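PDB 5YVD: Nsp15 from Middle East respiratory syndrome-related coronavirus, which cleaves RNA as the EndoU-family endoribonuclease of the virus, probably with a preference for uridylates, and assembles as a hexamer. Local coordinates for residues A[12-16]-A[59-63]; A[68-74]-A[268-272]; A[144-148]-A[183-187]; A[195-200]-A[248-252]; A[259-263]-A[275-281]. All blocks are in the same frame, centred on the assembly; numbering follows the deposited sequence.

Overall arrangement
Interaction 4 is the buried contact, an aromatic and aliphatic core inside the endoribonuclease domain. Interaction 3 likewise lacks a direct hydrogen bond but lies at the surface of the middle domain, where prolines and rings pack about 42 Å (centre to centre) from interaction 5. Interaction 5 is mainly backbone pairing within a hairpin, and it touches interaction 4 through Leu251, which packs on Met262, Tyr275 and Ile277. Interaction 2, close to the chain's centre, joins middle and endoribonuclease domains by polar groups. Interaction 1 belongs to the N-terminal oligomerisation region; its Arg61 packs on Phe276 of a neighbouring subunit, with a long, weak ion pair to Glu263 there, residues equivalent to those in interaction 5.

Interaction 1: A[12-16]-A[59-63]; sequences QGHFI and AKRAV
Phe15 overlaps the aliphatic part of Lys60, the two side chains lying alongside each other and pointing the same way. Lys60 CE sits over one face of the Phe15 ring, 4.2 Å from its centroid in a CH-pi contact, while Lys60 CG comes within 3.6 Å of Phe15 CD2. The ammonium rises away from the face to a salt bridge with Glu56, leaving at most a weak cation-pi attraction, so the pairing with the aromatic face is mostly hydrocarbon. At the base of this pair, Phe15 N donates to Ala59 O (2.9 Å), and Phe15 CB rests 4.2 Å from Ala59 CB. His14 turns the other way: with CG between backbone N and carbonyl carbon (chi1 66°), its ring reaches across to Val63, ND1 lying 3.7 Å from Val63 CG2. Arg61 approaches the base of His14, its NH2 3.9 Å from His14 CB, while its NE is bonded to Tyr58 O. Phe276 of the second subunit packs on Arg61 and Ala287 of that subunit on His14. Two helix ends are thus joined: Gly13, with positive phi, leaves helix 2-12, and the chain then lies against the end of helix 51-59, in the N-terminal oligomerisation region of coronavirus Nsp15.

Interaction 2: A[68-74]-A[268-272]; sequences DFKLLHN and GSSTI
Lys70 runs past the loop 268-272 from its root outward. Its CB is 3.3 Å from Ser269 OG and also approaches Ser270 N; CG still lies beside the same hydroxyl. CD passes 3.9 Å from Ser270 C. From there the extended chain leaves the loop, and NZ ends among hydroxyls, bonded to those of Ser194, Thr192 and Tyr153. The lysine stem therefore gives the loop a hydrocarbon wall while its ammonium is hydrogen-bonded beyond it. Ser269 is the loop's main probe into the helix start. Its OG accepts the backbone N-H of Lys70 at 3.1 Å with a moderately bent N-H...O angle of 144°, and it stands 3.0 Å from Asp68 OD2; that carboxylate oxygen is hydrogen-bonded to Ser194. Ser269 CB also sits at the edge of the Phe69 ring, near its plane. One turn further along, Asn74 ND2 donates to Thr271 OG1 at 3.0 Å, the hydroxyl lying almost in the amide plane; Thr271 OG1 is bonded to Asp320 and Asn74 ND2 to the Asp320 carbonyl as well. The other branch of the same amide, Asn74 OD1, takes a bond from a water at 2.8 Å, and that water accepts Thr271 N. Both branches of Asn74 thus hold Thr271, one directly and one through solvent. What results is a polar joint between domains: hydroxyls from the loop that connects the two hairpin strands of the EndoU endoribonuclease domain engage helix 69-74 of the middle domain.

Interaction 3: A[144-148]-A[183-187]; sequences KYPCM and FIDPT
Pro146 is the bump at the centre of this contact, set into a hollow formed by Phe183, Ile184, Asp185 and Pro186. The Pro146 and Phe183 side chains cross at about a right angle, with Pro146 CD 3.7 Å from Phe183 CB. The CB of Pro146 faces the Ile184 carbonyl and the Pro186 ring, 3.9 Å from Pro186 CD, and its CG meets Asp185 OD2 on the remaining wall. Next to it the aromatic pair closes one end. The Tyr145 and Phe183 rings are nearly parallel, planes 13° apart, but displaced so that little of one ring lies above the other: the centroids are 4.7 Å apart, and Phe183 CZ lies over the rim of the tyrosine ring. The slide brings Tyr145 CB over the Phe183 face, 4.1 Å from its centroid, in a CH-pi contact. At the other end the roles reverse. Pro186 is now the knob, its CG touching Cys147 O at 3.5 Å and its CB touching Met148 CG at 3.8 Å. Extended beyond CG, Met148 brings CE to a loose 4.5 Å from Ile184 CG2. No direct hydrogen bond crosses between the segments; a water instead donates to both Pro146 O (2.6 Å) and Ile184 O, bridging two carbonyl oxygens that, both being acceptors, cannot bond each other. The contact lies at the surface, beside strand 174-178, where the backbones of Met148 and Ile184 bond those of Leu175 and Lys177, and against helix 124-129, whose Phe128 and Met129 back Phe183 and Tyr145.

Interaction 4: A[195-200]-A[248-252]; sequences RSCSDF and LIGLY
The Phe200 ring is layered between two groups: on one face it carries the Arg195 side chain, and on the opposite face Tyr252. With the tyrosine it forms an offset stack, centroids 4.7 Å apart and planes at 14°. The offset puts Phe200 CB over the centre of the Tyr252 ring, 3.7 Å from its centroid in a CH-pi contact, so methylene and ring both use that face. On the arginine side, Phe200 CZ stands over the centre of the guanidinium plane. Edges are used too. Leu248 CD2 lies near the plane of the Phe200 ring, 4.1 Å from Phe200 CE1, and Cys197 O lies in the plane of the Tyr252 ring, 3.5 Å from Tyr252 CE2. The tip of the phenylalanine, CZ, abuts Ile249 CB at 3.6 Å, the two side chains crossing at about a right angle. Phe200 CG is anti to the backbone N (chi1 -169°), which sends the ring obliquely across the helix, back toward Ile249. Leu248 CD2 also touches the carbonyl of Arg195, and Cys197 SG packs on Leu251 CG at 4.2 Å. The phenol oxygen stays with water: one molecule lies 2.7 Å from Tyr252 OH and donates to Phe200 O. The guanidinium has salt bridges to Asp293 and Glu207, with NH1 also bonded to Leu201 O. With no direct hydrogen bond between loop and helix 248-255, cohesion comes mainly from ring stacking and aliphatic packing, helped by that bridging water, while the buried arginine charge is probably balanced by those two acids.

Interaction 5: A[259-263]-A[275-281]; sequences HIIME and YFITETN
Met262 lays its methyl over one face of the Tyr275 ring: CE lies 3.6 Å from the centroid, while SD stands farther off in a Met-aromatic contact. The bend at chi3 (64°) folds CE back over that ring. On the same side, Met262 CG leans on Ile277 CG2, and Ile260 CG2 meets that methyl at 3.8 Å, so Ile277 is wedged between both residues. The backbone pairing is firm at the middle of the contact, where Ile261 and Thr278 form a hydrogen-bonded antiparallel pair, Ile261 N to Thr278 O and Thr278 N to Ile261 O both at 3.1 Å. Nearer Tyr275, Phe276 N donates a single bond to Glu263 O at 2.9 Å. Toward the other end the pairing gives way to polar side chains. His259 O takes a good bond from Thr280 N (2.8 Å) and a weak one from Thr280 OG1. Beyond it, the Asn281 amide meets the edge of the His259 ring, its plane turned 66° from the ring, where ND1 has at most a weak bond to the amide, as donor or as acceptor. On the face with Glu263, the carboxylate OE1 lies beside Phe276 CD2, while OE2 bonds Tyr58 of the third subunit; Thr278 OG1 likewise bonds Asn157 of that subunit. Strand 273-279 is the middle strand of the sheet, paired on its far side with strand 285-291, and Leu251 and Arg254 of helix 248-255 lie against the Met262 and Ile260 face.

Interaction 1: A[12-16]-A[59-63]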
# COMPACT_ATOMS: atom_id res chain seq x y z
N GLN A 12 -10.86 26.88 8.68
CA GLN A 12 -12.27 27.11 8.95
C GLN A 12 -12.90 25.92 9.71
O GLN A 12 -14.07 25.95 10.08
CB GLN A 12 -12.95 27.40 7.61
CG GLN A 12 -13.86 28.60 7.58
CD GLN A 12 -13.25 29.88 8.12
OE1 GLN A 12 -12.69 30.67 7.38
NE2 GLN A 12 -13.41 30.11 9.41
N GLY A 13 -12.10 24.88 9.95
CA GLY A 13 -12.54 23.72 10.70
C GLY A 13 -13.22 22.66 9.86
O GLY A 13 -13.19 21.50 10.21
N HIS A 14 -13.86 23.06 8.77
CA HIS A 14 -14.50 22.12 7.85
C HIS A 14 -14.74 22.81 6.50
O HIS A 14 -14.25 23.90 6.28
CB HIS A 14 -15.80 21.54 8.43
CG HIS A 14 -16.89 22.54 8.61
ND1 HIS A 14 -18.13 22.38 8.05
CD2 HIS A 14 -16.92 23.70 9.30
CE1 HIS A 14 -18.89 23.42 8.38
NE2 HIS A 14 -18.18 24.23 9.14
N PHE A 15 -15.45 22.19 5.58
CA PHE A 15 -15.65 22.85 4.31
C PHE A 15 -16.80 23.87 4.33
O PHE A 15 -17.95 23.52 4.55
CB PHE A 15 -15.88 21.82 3.21
CG PHE A 15 -15.98 22.43 1.88
CD1 PHE A 15 -14.85 22.95 1.29
CD2 PHE A 15 -17.20 22.54 1.25
CE1 PHE A 15 -14.93 23.56 0.03
CE2 PHE A 15 -17.30 23.14 0.01
CZ PHE A 15 -16.16 23.65 -0.60
N ILE A 16 -16.50 25.14 4.06
CA ILE A 16 -17.58 26.12 3.92
C ILE A 16 -17.52 26.95 2.63
O ILE A 16 -18.21 27.95 2.51
CB ILE A 16 -17.65 27.07 5.14
CG1 ILE A 16 -16.41 27.97 5.21
CG2 ILE A 16 -17.81 26.28 6.43
CD1 ILE A 16 -16.60 29.20 6.07
N ALA A 59 -14.64 16.40 5.07
CA ALA A 59 -14.68 17.85 5.22
C ALA A 59 -16.03 18.45 4.90
O ALA A 59 -16.39 19.50 5.44
CB ALA A 59 -13.62 18.52 4.36
N LYS A 60 -16.79 17.79 4.06
CA LYS A 60 -18.08 18.27 3.67
C LYS A 60 -19.16 17.73 4.57
O LYS A 60 -20.30 18.03 4.39
CB LYS A 60 -18.32 17.92 2.21
CG LYS A 60 -17.76 18.94 1.26
CD LYS A 60 -17.38 18.34 -0.07
CE LYS A 60 -17.27 19.40 -1.15
NZ LYS A 60 -17.77 18.90 -2.45
N ARG A 61 -18.79 16.94 5.55
CA ARG A 61 -19.75 16.39 6.50
C ARG A 61 -20.72 17.43 6.91
O ARG A 61 -20.37 18.57 7.01
CB ARG A 61 -19.03 15.82 7.71
CG ARG A 61 -18.95 16.72 8.91
CD ARG A 61 -17.84 16.32 9.87
NE ARG A 61 -16.61 16.92 9.43
CZ ARG A 61 -15.75 17.54 10.21
NH1 ARG A 61 -15.93 17.63 11.50
NH2 ARG A 61 -14.68 18.06 9.68
N ALA A 62 -21.96 17.05 7.14
CA ALA A 62 -22.95 17.99 7.59
C ALA A 62 -22.91 18.23 9.07
O ALA A 62 -23.18 17.35 9.82
CB ALA A 62 -24.30 17.49 7.22
N VAL A 63 -22.65 19.46 9.47
CA VAL A 63 -22.46 19.79 10.86
C VAL A 63 -23.75 20.24 11.52
O VAL A 63 -23.96 21.42 11.77
CB VAL A 63 -21.37 20.84 11.02
CG1 VAL A 63 -21.07 21.08 12.51
CG2 VAL A 63 -20.15 20.33 10.30

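Interaction 2: A[68-74]-A[268-272]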
# COMPACT_ATOMS: atom_id res chain seq x y z
N ASP A 68 -30.51 9.19 14.63
CA ASP A 68 -29.36 8.28 14.69
C ASP A 68 -29.40 7.31 13.51
O ASP A 68 -30.47 6.95 13.03
CB ASP A 68 -29.31 7.55 16.05
CG ASP A 68 -27.99 6.79 16.26
OD1 ASP A 68 -27.02 7.02 15.48
OD2 ASP A 68 -27.93 5.96 17.20
N PHE A 69 -28.23 6.90 13.06
CA PHE A 69 -28.13 6.14 11.81
C PHE A 69 -29.05 4.94 11.71
O PHE A 69 -29.61 4.69 10.64
CB PHE A 69 -26.68 5.69 11.57
CG PHE A 69 -25.71 6.83 11.53
CD1 PHE A 69 -25.65 7.64 10.42
CD2 PHE A 69 -24.90 7.11 12.61
CE1 PHE A 69 -24.79 8.71 10.38
CE2 PHE A 69 -24.03 8.18 12.57
CZ PHE A 69 -23.97 8.97 11.45
N LYS A 70 -29.19 4.20 12.80
CA LYS A 70 -30.01 2.99 12.79
C LYS A 70 -31.46 3.28 12.39
O LYS A 70 -32.14 2.40 11.86
CB LYS A 70 -29.98 2.29 14.16
CG LYS A 70 -30.84 2.97 15.21
CD LYS A 70 -30.43 2.71 16.64
CE LYS A 70 -31.09 3.74 17.56
NZ LYS A 70 -30.82 3.49 19.00
N LEU A 71 -31.94 4.49 12.65
CA LEU A 71 -33.27 4.85 12.18
C LEU A 71 -33.26 5.02 10.65
O LEU A 71 -34.16 4.56 9.94
CB LEU A 71 -33.77 6.11 12.87
CG LEU A 71 -33.93 6.06 14.40
CD1 LEU A 71 -34.71 7.27 14.88
CD2 LEU A 71 -34.60 4.80 14.91
N LEU A 72 -32.22 5.66 10.14
CA LEU A 72 -32.13 5.84 8.71
C LEU A 72 -32.08 4.49 8.04
O LEU A 72 -32.84 4.22 7.14
CB LEU A 72 -30.92 6.69 8.35
CG LEU A 72 -30.83 8.04 9.08
CD1 LEU A 72 -29.70 8.85 8.45
CD2 LEU A 72 -32.14 8.82 9.08
N HIS A 73 -31.20 3.63 8.54
CA HIS A 73 -31.08 2.25 8.03
C HIS A 73 -32.39 1.46 8.10
O HIS A 73 -32.72 0.75 7.17
CB HIS A 73 -29.97 1.52 8.79
CG HIS A 73 -29.90 0.05 8.53
ND1 HIS A 73 -29.63 -0.49 7.30
CD2 HIS A 73 -30.03 -1.01 9.37
CE1 HIS A 73 -29.61 -1.80 7.38
NE2 HIS A 73 -29.85 -2.15 8.63
N ASN A 74 -33.14 1.61 9.18
CA ASN A 74 -34.39 0.89 9.33
C ASN A 74 -35.54 1.44 8.46
O ASN A 74 -36.46 0.69 8.12
CB ASN A 74 -34.80 0.84 10.81
CG ASN A 74 -33.84 0.02 11.67
OD1 ASN A 74 -32.87 -0.57 11.18
ND2 ASN A 74 -34.10 -0.00 12.98
N GLY A 268 -21.31 -0.28 14.54
CA GLY A 268 -22.11 0.83 14.03
C GLY A 268 -23.52 0.84 14.59
O GLY A 268 -24.09 -0.22 14.86
N SER A 269 -24.08 2.05 14.72
CA SER A 269 -25.45 2.23 15.20
C SER A 269 -26.39 1.19 14.62
O SER A 269 -26.43 1.01 13.40
CB SER A 269 -25.96 3.61 14.85
OG SER A 269 -27.31 3.79 15.27
N SER A 270 -27.12 0.51 15.51
CA SER A 270 -27.98 -0.59 15.15
C SER A 270 -28.94 -0.92 16.31
O SER A 270 -28.57 -0.83 17.49
CB SER A 270 -27.14 -1.82 14.78
OG SER A 270 -27.95 -2.96 14.48
N THR A 271 -30.16 -1.29 15.96
CA THR A 271 -31.16 -1.63 16.95
C THR A 271 -30.71 -2.79 17.81
O THR A 271 -30.97 -2.79 19.02
CB THR A 271 -32.53 -1.93 16.32
OG1 THR A 271 -33.03 -0.74 15.73
CG2 THR A 271 -33.51 -2.36 17.35
N ILE A 272 -30.03 -3.77 17.18
CA ILE A 272 -29.38 -4.89 17.88
C ILE A 272 -27.86 -4.91 17.68
O ILE A 272 -27.35 -4.77 16.57
CB ILE A 272 -29.86 -6.26 17.37
CG1 ILE A 272 -31.38 -6.36 17.40
CG2 ILE A 272 -29.21 -7.39 18.16
CD1 ILE A 272 -31.95 -7.18 16.24
O HOH W 1 -30.62 -1.23 12.79

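Interaction 3: A[144-148]-A[183-187]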
# COMPACT_ATOMS: atom_id res chain seq x y z
N LYS A 144 -50.18 18.15 8.06
CA LYS A 144 -50.74 17.08 8.85
C LYS A 144 -50.47 15.72 8.25
O LYS A 144 -51.12 14.74 8.60
CB LYS A 144 -52.25 17.33 9.06
CG LYS A 144 -52.73 17.00 10.47
CD LYS A 144 -54.09 17.60 10.80
CE LYS A 144 -54.06 19.12 10.76
NZ LYS A 144 -55.36 19.71 11.20
N TYR A 145 -49.46 15.63 7.39
CA TYR A 145 -49.15 14.35 6.76
C TYR A 145 -48.84 13.29 7.83
O TYR A 145 -48.48 13.64 8.98
CB TYR A 145 -47.97 14.51 5.79
CG TYR A 145 -48.23 15.49 4.68
CD1 TYR A 145 -49.09 15.18 3.64
CD2 TYR A 145 -47.60 16.73 4.66
CE1 TYR A 145 -49.33 16.07 2.60
CE2 TYR A 145 -47.83 17.64 3.62
CZ TYR A 145 -48.71 17.30 2.59
OH TYR A 145 -48.98 18.18 1.56
N PRO A 146 -48.97 12.00 7.48
CA PRO A 146 -48.67 10.95 8.46
C PRO A 146 -47.21 11.01 8.86
O PRO A 146 -46.33 11.12 7.99
CB PRO A 146 -48.97 9.65 7.70
CG PRO A 146 -49.73 10.04 6.48
CD PRO A 146 -49.27 11.43 6.15
N CYS A 147 -46.95 10.93 10.16
CA CYS A 147 -45.64 11.30 10.67
C CYS A 147 -45.15 10.38 11.76
O CYS A 147 -45.82 10.20 12.76
CB CYS A 147 -45.72 12.72 11.22
SG CYS A 147 -44.37 13.16 12.32
N MET A 148 -43.96 9.82 11.57
CA MET A 148 -43.23 9.16 12.63
C MET A 148 -42.49 10.22 13.47
O MET A 148 -41.71 11.00 12.95
CB MET A 148 -42.21 8.20 12.05
CG MET A 148 -42.75 7.21 11.04
SD MET A 148 -41.48 6.69 9.85
CE MET A 148 -42.24 5.13 9.40
N PHE A 183 -47.46 8.62 1.18
CA PHE A 183 -46.94 8.56 2.54
C PHE A 183 -47.25 7.25 3.24
O PHE A 183 -48.34 6.74 3.10
CB PHE A 183 -47.52 9.68 3.36
CG PHE A 183 -46.98 11.02 3.02
CD1 PHE A 183 -45.88 11.53 3.71
CD2 PHE A 183 -47.57 11.78 2.06
CE1 PHE A 183 -45.37 12.78 3.44
CE2 PHE A 183 -47.08 13.04 1.76
CZ PHE A 183 -45.97 13.54 2.45
N ILE A 184 -46.30 6.72 4.00
CA ILE A 184 -46.55 5.59 4.89
C ILE A 184 -47.10 6.05 6.25
O ILE A 184 -46.63 7.05 6.82
CB ILE A 184 -45.26 4.78 5.07
CG1 ILE A 184 -45.06 3.89 3.84
CG2 ILE A 184 -45.28 3.94 6.35
CD1 ILE A 184 -43.61 3.53 3.60
N ASP A 185 -48.10 5.31 6.75
CA ASP A 185 -48.68 5.56 8.07
C ASP A 185 -47.90 4.86 9.20
O ASP A 185 -47.83 3.63 9.23
CB ASP A 185 -50.15 5.14 8.11
CG ASP A 185 -51.08 6.23 7.57
OD1 ASP A 185 -51.86 6.80 8.38
OD2 ASP A 185 -51.01 6.54 6.36
N PRO A 186 -47.34 5.65 10.14
CA PRO A 186 -46.49 5.13 11.23
C PRO A 186 -47.14 4.06 12.08
O PRO A 186 -48.30 4.18 12.41
CB PRO A 186 -46.29 6.36 12.12
CG PRO A 186 -47.51 7.21 11.89
CD PRO A 186 -47.71 7.06 10.40
N THR A 187 -46.40 3.02 12.43
CA THR A 187 -46.82 2.12 13.49
C THR A 187 -46.24 2.69 14.79
O THR A 187 -45.03 2.88 14.87
CB THR A 187 -46.26 0.71 13.27
OG1 THR A 187 -46.33 0.37 11.87
CG2 THR A 187 -47.02 -0.31 14.11
O HOH W 2 -44.95 9.28 6.80

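Interaction 4: A[195-200]-A[248-252]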
# COMPACT_ATOMS: atom_id res chain seq x y z
N ARG A 195 -27.26 4.12 23.98
CA ARG A 195 -26.25 4.30 25.02
C ARG A 195 -25.16 3.27 24.83
O ARG A 195 -25.27 2.37 23.98
CB ARG A 195 -26.87 4.15 26.41
CG ARG A 195 -27.88 5.22 26.73
CD ARG A 195 -28.62 4.96 28.02
NE ARG A 195 -29.56 3.86 27.87
CZ ARG A 195 -30.55 3.58 28.72
NH1 ARG A 195 -30.73 4.35 29.79
NH2 ARG A 195 -31.34 2.54 28.49
N SER A 196 -24.11 3.38 25.64
CA SER A 196 -23.02 2.42 25.57
C SER A 196 -22.33 2.31 26.91
O SER A 196 -22.65 3.06 27.83
CB SER A 196 -21.99 2.85 24.53
OG SER A 196 -21.15 3.85 25.08
N CYS A 197 -21.37 1.41 27.01
CA CYS A 197 -20.72 1.12 28.29
C CYS A 197 -19.83 2.23 28.81
O CYS A 197 -19.49 2.23 29.98
CB CYS A 197 -19.93 -0.18 28.23
SG CYS A 197 -21.04 -1.58 28.48
N SER A 198 -19.47 3.17 27.93
CA SER A 198 -18.67 4.32 28.33
C SER A 198 -19.58 5.51 28.64
O SER A 198 -19.38 6.19 29.65
CB SER A 198 -17.67 4.67 27.22
OG SER A 198 -18.31 5.35 26.17
N ASP A 199 -20.59 5.75 27.80
CA ASP A 199 -21.57 6.82 28.02
C ASP A 199 -22.98 6.25 28.29
O ASP A 199 -23.73 5.97 27.34
CB ASP A 199 -21.57 7.78 26.82
CG ASP A 199 -22.76 8.72 26.84
OD1 ASP A 199 -22.84 9.58 27.74
OD2 ASP A 199 -23.63 8.59 25.97
N PHE A 200 -23.33 6.08 29.57
CA PHE A 200 -24.61 5.49 29.97
C PHE A 200 -25.24 6.24 31.15
O PHE A 200 -24.65 6.32 32.24
CB PHE A 200 -24.47 3.99 30.35
CG PHE A 200 -25.80 3.27 30.52
CD1 PHE A 200 -26.28 2.43 29.54
CD2 PHE A 200 -26.58 3.47 31.66
CE1 PHE A 200 -27.50 1.79 29.69
CE2 PHE A 200 -27.81 2.85 31.79
CZ PHE A 200 -28.27 2.01 30.80
N LEU A 248 -28.94 -3.94 27.60
CA LEU A 248 -27.68 -3.21 27.70
C LEU A 248 -27.42 -2.72 29.12
O LEU A 248 -26.28 -2.76 29.60
CB LEU A 248 -27.59 -2.04 26.74
CG LEU A 248 -26.26 -1.26 26.87
CD1 LEU A 248 -25.07 -2.08 26.39
CD2 LEU A 248 -26.28 0.09 26.16
N ILE A 249 -28.46 -2.26 29.80
CA ILE A 249 -28.27 -1.76 31.16
C ILE A 249 -27.66 -2.87 32.06
O ILE A 249 -26.82 -2.58 32.92
CB ILE A 249 -29.58 -1.19 31.74
CG1 ILE A 249 -29.34 -0.53 33.11
CG2 ILE A 249 -30.65 -2.27 31.82
CD1 ILE A 249 -30.53 0.27 33.62
N GLY A 250 -28.06 -4.11 31.84
CA GLY A 250 -27.49 -5.24 32.57
C GLY A 250 -26.03 -5.52 32.21
O GLY A 250 -25.22 -5.85 33.07
N LEU A 251 -25.71 -5.37 30.93
CA LEU A 251 -24.34 -5.48 30.47
C LEU A 251 -23.47 -4.36 31.01
O LEU A 251 -22.34 -4.60 31.44
CB LEU A 251 -24.26 -5.51 28.92
CG LEU A 251 -22.88 -5.39 28.29
CD1 LEU A 251 -21.99 -6.50 28.78
CD2 LEU A 251 -22.92 -5.43 26.78
N TYR A 252 -23.97 -3.13 30.95
CA TYR A 252 -23.24 -2.00 31.52
C TYR A 252 -22.97 -2.21 33.00
O TYR A 252 -21.81 -2.10 33.47
CB TYR A 252 -24.03 -0.71 31.33
CG TYR A 252 -23.52 0.47 32.12
CD1 TYR A 252 -24.22 0.94 33.21
CD2 TYR A 252 -22.36 1.13 31.75
CE1 TYR A 252 -23.77 2.03 33.92
CE2 TYR A 252 -21.91 2.22 32.46
CZ TYR A 252 -22.61 2.66 33.54
OH TYR A 252 -22.18 3.74 34.26
O HOH W 3 -20.82 5.67 31.89
O HOH W 4 -24.45 5.12 34.64

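Interaction 5: A[259-263]-A[275-281]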
# COMPACT_ATOMS: atom_id res chain seq x y z
N HIS A 259 -14.69 -6.78 35.22
CA HIS A 259 -14.26 -8.16 34.98
C HIS A 259 -14.84 -8.73 33.67
O HIS A 259 -15.14 -9.93 33.57
CB HIS A 259 -14.61 -9.02 36.19
CG HIS A 259 -13.83 -8.68 37.42
ND1 HIS A 259 -13.42 -9.63 38.32
CD2 HIS A 259 -13.37 -7.50 37.90
CE1 HIS A 259 -12.75 -9.07 39.30
NE2 HIS A 259 -12.70 -7.77 39.07
N ILE A 260 -14.93 -7.86 32.66
CA ILE A 260 -15.55 -8.21 31.38
C ILE A 260 -14.76 -7.72 30.19
O ILE A 260 -14.34 -6.57 30.17
CB ILE A 260 -17.00 -7.64 31.29
CG1 ILE A 260 -17.94 -8.45 32.19
CG2 ILE A 260 -17.48 -7.57 29.81
CD1 ILE A 260 -19.06 -9.16 31.47
N ILE A 261 -14.62 -8.58 29.19
CA ILE A 261 -14.03 -8.26 27.89
C ILE A 261 -15.05 -8.46 26.79
O ILE A 261 -15.66 -9.54 26.69
CB ILE A 261 -12.89 -9.20 27.54
CG1 ILE A 261 -11.69 -8.95 28.43
CG2 ILE A 261 -12.47 -9.02 26.07
CD1 ILE A 261 -10.42 -9.62 27.91
N MET A 262 -15.19 -7.46 25.93
CA MET A 262 -16.10 -7.54 24.80
C MET A 262 -15.37 -7.30 23.51
O MET A 262 -14.35 -6.64 23.46
CB MET A 262 -17.16 -6.46 24.92
CG MET A 262 -18.02 -6.57 26.13
SD MET A 262 -18.70 -4.96 26.49
CE MET A 262 -19.71 -4.65 25.05
N GLU A 263 -15.97 -7.81 22.45
CA GLU A 263 -15.42 -7.74 21.11
C GLU A 263 -16.70 -7.64 20.27
O GLU A 263 -17.56 -8.53 20.35
CB GLU A 263 -14.68 -9.05 20.81
CG GLU A 263 -13.23 -8.97 20.34
CD GLU A 263 -12.57 -10.36 20.12
OE1 GLU A 263 -12.79 -11.33 20.91
OE2 GLU A 263 -11.80 -10.48 19.13
N TYR A 275 -22.27 -9.16 20.66
CA TYR A 275 -20.97 -9.12 21.33
C TYR A 275 -20.43 -10.52 21.57
O TYR A 275 -21.18 -11.48 21.73
CB TYR A 275 -21.04 -8.34 22.65
CG TYR A 275 -21.46 -6.89 22.49
CD1 TYR A 275 -22.74 -6.49 22.80
CD2 TYR A 275 -20.57 -5.92 22.01
CE1 TYR A 275 -23.15 -5.17 22.66
CE2 TYR A 275 -20.97 -4.59 21.86
CZ TYR A 275 -22.28 -4.23 22.19
OH TYR A 275 -22.74 -2.95 22.04
N PHE A 276 -19.10 -10.60 21.59
CA PHE A 276 -18.35 -11.79 21.94
C PHE A 276 -17.84 -11.52 23.36
O PHE A 276 -16.86 -10.79 23.52
CB PHE A 276 -17.21 -11.91 20.95
CG PHE A 276 -16.38 -13.14 21.09
CD1 PHE A 276 -16.45 -14.14 20.12
CD2 PHE A 276 -15.46 -13.27 22.11
CE1 PHE A 276 -15.66 -15.28 20.21
CE2 PHE A 276 -14.66 -14.41 22.20
CZ PHE A 276 -14.77 -15.42 21.25
N ILE A 277 -18.51 -12.05 24.37
CA ILE A 277 -18.25 -11.65 25.74
C ILE A 277 -17.62 -12.74 26.58
O ILE A 277 -17.97 -13.92 26.48
CB ILE A 277 -19.51 -11.17 26.48
CG1 ILE A 277 -20.43 -10.41 25.53
CG2 ILE A 277 -19.13 -10.28 27.67
CD1 ILE A 277 -21.53 -9.66 26.25
N THR A 278 -16.71 -12.31 27.43
CA THR A 278 -16.00 -13.19 28.33
C THR A 278 -15.98 -12.55 29.71
O THR A 278 -15.83 -11.34 29.83
CB THR A 278 -14.56 -13.41 27.82
OG1 THR A 278 -14.60 -13.65 26.40
CG2 THR A 278 -13.90 -14.59 28.52
N GLU A 279 -16.17 -13.36 30.75
CA GLU A 279 -16.08 -12.89 32.14
C GLU A 279 -14.77 -13.41 32.69
O GLU A 279 -14.46 -14.60 32.54
CB GLU A 279 -17.26 -13.40 32.96
CG GLU A 279 -17.55 -12.62 34.23
CD GLU A 279 -16.78 -13.07 35.46
OE1 GLU A 279 -15.95 -14.02 35.40
OE2 GLU A 279 -17.00 -12.45 36.52
N THR A 280 -14.00 -12.53 33.32
CA THR A 280 -12.59 -12.84 33.64
C THR A 280 -12.34 -13.50 35.02
O THR A 280 -11.18 -13.79 35.37
CB THR A 280 -11.70 -11.60 33.42
OG1 THR A 280 -12.17 -10.49 34.22
CG2 THR A 280 -11.71 -11.20 31.95
N ASN A 281 -13.40 -13.75 35.79
CA ASN A 281 -13.26 -14.62 36.95
C ASN A 281 -13.63 -16.05 36.62
O ASN A 281 -12.95 -16.99 37.01
CB ASN A 281 -14.15 -14.17 38.09
CG ASN A 281 -13.79 -12.80 38.60
OD1 ASN A 281 -12.62 -12.42 38.69
ND2 ASN A 281 -14.81 -12.03 38.93